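Local coordinates for putative alpha/beta hydrolase fold protein (Candidatus Nitrososphaera gargensis, PDB 5A62), which is probably a carboxylesterase of the alpha/beta hydrolase fold from an ammonia-oxidizing archaeon, at residues 152-157 and 176-181. Residues are numbered along the deposited sequence; the frame is centred on the assembly and turned at random. Where two conformers were deposited one is given.
Sequences LAEHKL and FREVFT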
loop_
_atom_site.group_PDB
_atom_site.type_symbol
_atom_site.label_atom_id
_atom_site.label_comp_id
_atom_site.label_asym_id
_atom_site.label_seq_id
_atom_site.Cartn_x
_atom_site.Cartn_y
_atom_site.Cartn_z
ATOM N N LEU A 152 -8.686 -4.810 -19.081
ATOM C CA LEU A 152 -8.488 -5.682 -17.969
ATOM C C LEU A 152 -9.680 -6.641 -17.804
ATOM O O LEU A 152 -9.493 -7.850 -17.560
ATOM C CB LEU A 152 -8.187 -4.912 -16.689
ATOM C CG LEU A 152 -8.098 -5.749 -15.416
ATOM C CD1 LEU A 152 -7.062 -6.834 -15.494
ATOM C CD2 LEU A 152 -7.805 -4.843 -14.220
ATOM N N ALA A 153 -10.891 -6.144 -17.916
ATOM C CA ALA A 153 -12.020 -7.036 -17.806
ATOM C C ALA A 153 -11.962 -8.152 -18.854
ATOM O O ALA A 153 -12.263 -9.288 -18.559
ATOM C CB ALA A 153 -13.345 -6.288 -17.930
ATOM N N GLU A 154 -11.617 -7.758 -20.083
ATOM C CA GLU A 154 -11.529 -8.791 -21.125
ATOM C C GLU A 154 -10.513 -9.846 -20.838
ATOM O O GLU A 154 -10.751 -11.043 -21.010
ATOM C CB GLU A 154 -11.245 -8.136 -22.443
ATOM C CG GLU A 154 -12.362 -7.296 -22.974
ATOM C CD GLU A 154 -13.724 -7.986 -23.097
ATOM O OE1 GLU A 154 -13.854 -9.199 -23.443
ATOM O OE2 GLU A 154 -14.674 -7.260 -22.763
ATOM N N HIS A 155 -9.380 -9.429 -20.267
ATOM C CA HIS A 155 -8.377 -10.423 -19.857
ATOM C C HIS A 155 -8.801 -11.297 -18.717
ATOM O O HIS A 155 -8.443 -12.499 -18.695
ATOM C CB HIS A 155 -7.052 -9.720 -19.527
ATOM C CG HIS A 155 -6.320 -9.250 -20.731
ATOM N ND1 HIS A 155 -5.487 -10.088 -21.452
ATOM C CD2 HIS A 155 -6.225 -8.032 -21.291
ATOM C CE1 HIS A 155 -4.991 -9.400 -22.467
ATOM N NE2 HIS A 155 -5.414 -8.153 -22.395
ATOM N N LYS A 156 -9.553 -10.750 -17.776
ATOM C CA LYS A 156 -10.078 -11.531 -16.649
ATOM C C LYS A 156 -11.120 -12.564 -17.127
ATOM O O LYS A 156 -11.186 -13.643 -16.583
ATOM C CB LYS A 156 -10.676 -10.655 -15.599
ATOM C CG LYS A 156 -9.592 -9.869 -14.869
ATOM C CD LYS A 156 -10.179 -8.999 -13.786
ATOM C CE LYS A 156 -10.670 -9.768 -12.601
ATOM N NZ LYS A 156 -9.462 -10.181 -11.816
ATOM N N LEU A 157 -11.843 -12.194 -18.155
ATOM C CA LEU A 157 -12.953 -13.018 -18.602
ATOM C C LEU A 157 -12.500 -14.199 -19.426
ATOM O O LEU A 157 -13.226 -15.156 -19.507
ATOM C CB LEU A 157 -13.915 -12.155 -19.359
ATOM C CG LEU A 157 -14.774 -11.267 -18.488
ATOM C CD1 LEU A 157 -15.550 -10.214 -19.244
ATOM C CD2 LEU A 157 -15.777 -12.057 -17.641
ATOM N N PHE A 176 -20.575 -8.956 -15.171
ATOM C CA PHE A 176 -19.276 -8.610 -14.679
ATOM C C PHE A 176 -18.667 -7.450 -15.440
ATOM O O PHE A 176 -18.126 -6.502 -14.832
ATOM C CB PHE A 176 -18.340 -9.807 -14.722
ATOM C CG PHE A 176 -16.927 -9.494 -14.350
ATOM C CD1 PHE A 176 -16.538 -9.506 -13.059
ATOM C CD2 PHE A 176 -16.016 -9.200 -15.324
ATOM C CE1 PHE A 176 -15.230 -9.201 -12.719
ATOM C CE2 PHE A 176 -14.699 -8.928 -14.982
ATOM C CZ PHE A 176 -14.361 -8.923 -13.669
ATOM N N ARG A 177 -18.714 -7.452 -16.768
ATOM C CA ARG A 177 -18.194 -6.330 -17.563
ATOM C C ARG A 177 -18.806 -5.027 -17.167
ATOM O O ARG A 177 -18.081 -4.053 -16.940
ATOM C CB ARG A 177 -18.487 -6.486 -19.051
ATOM C CG ARG A 177 -17.635 -7.526 -19.739
ATOM C CD ARG A 177 -17.977 -7.647 -21.231
ATOM N NE ARG A 177 -17.055 -8.555 -21.939
ATOM C CZ ARG A 177 -17.300 -9.845 -22.180
ATOM N NH1 ARG A 177 -18.444 -10.409 -21.815
ATOM N NH2 ARG A 177 -16.377 -10.604 -22.781
ATOM N N GLU A 178 -20.139 -5.021 -17.104
ATOM C CA GLU A 178 -20.905 -3.832 -16.715
ATOM C C GLU A 178 -20.324 -3.261 -15.451
ATOM O O GLU A 178 -19.919 -2.064 -15.466
ATOM C CB GLU A 178 -22.431 -4.079 -16.573
ATOM C CG GLU A 178 -23.258 -2.763 -16.473
ATOM C CD GLU A 178 -23.628 -2.070 -17.805
ATOM O OE1 GLU A 178 -22.767 -1.928 -18.733
ATOM O OE2 GLU A 178 -24.813 -1.597 -17.916
ATOM N N VAL A 179 -20.245 -4.124 -14.435
ATOM C CA VAL A 179 -19.901 -3.696 -13.080
ATOM C C VAL A 179 -18.413 -3.244 -13.062
ATOM O O VAL A 179 -18.083 -2.127 -12.680
ATOM C CB VAL A 179 -20.130 -4.801 -12.091
ATOM C CG1 VAL A 179 -19.469 -4.520 -10.720
ATOM C CG2 VAL A 179 -21.628 -5.122 -11.964
ATOM N N PHE A 180 -17.537 -4.137 -13.502
ATOM C CA PHE A 180 -16.089 -3.938 -13.339
ATOM C C PHE A 180 -15.608 -2.696 -14.018
ATOM O O PHE A 180 -14.742 -1.961 -13.529
ATOM C CB PHE A 180 -15.359 -5.191 -13.822
ATOM C CG PHE A 180 -13.902 -5.225 -13.501
ATOM C CD1 PHE A 180 -13.480 -5.731 -12.264
ATOM C CD2 PHE A 180 -12.962 -4.744 -14.391
ATOM C CE1 PHE A 180 -12.113 -5.802 -11.994
ATOM C CE2 PHE A 180 -11.624 -4.808 -14.116
ATOM C CZ PHE A 180 -11.235 -5.275 -12.909
ATOM N N THR A 181 -16.134 -2.419 -15.220
ATOM C CA THR A 181 -15.608 -1.346 -16.026
ATOM C C THR A 181 -16.065 0.049 -15.536
ATOM O O THR A 181 -15.600 1.040 -16.075
ATOM C CB THR A 181 -15.886 -1.544 -17.519
ATOM O OG1 THR A 181 -17.289 -1.504 -17.712
ATOM C CG2 THR A 181 -15.256 -2.800 -17.991
#
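The methyl of Ala153 is the bump in a hollow formed by the Phe176 and Phe180 rings and the methyl of Thr181, with CB 3.9 Å from Phe180 CD2; so small a side chain lets the rings lie close to the helix backbone. Segments 152-157 and 176-180 run roughly antiparallel (143°), their axes approaching to 10.1 Å. Both phenylalanines have CG anti to the backbone N (chi1 174° and -170°), which sends their rings across to helix 149-157. The Phe180 ring reaches between Leu152, whose CD2 meets its edge 3.7 Å from CZ, and the methylene CD of Lys156. Phe176 lies among Ala153 CB, Lys156 CE and Leu157 CD2, and Trp249 meets it edge-to-face. Leu157 forks, its other methyl, CD1, sitting 3.4 Å above the centre of the Arg177 guanidinium. Arg177, extended from CG to NE, grips Glu154 side-on: NE to OE2 2.8 Å and NH2 to OE1 3.0 Å, both nearly straight, while NH1 pairs with Asp174. Both helices lie between strands 116-122 and 212-218, where alpha/beta hydrolases commonly carry their cap. Apolar interlocking is thus bordered by a bidentate salt bridge that, in the conformer described, fixes the guanidinium's rotation against the carboxylate, its charge probably largely balanced by two carboxylates.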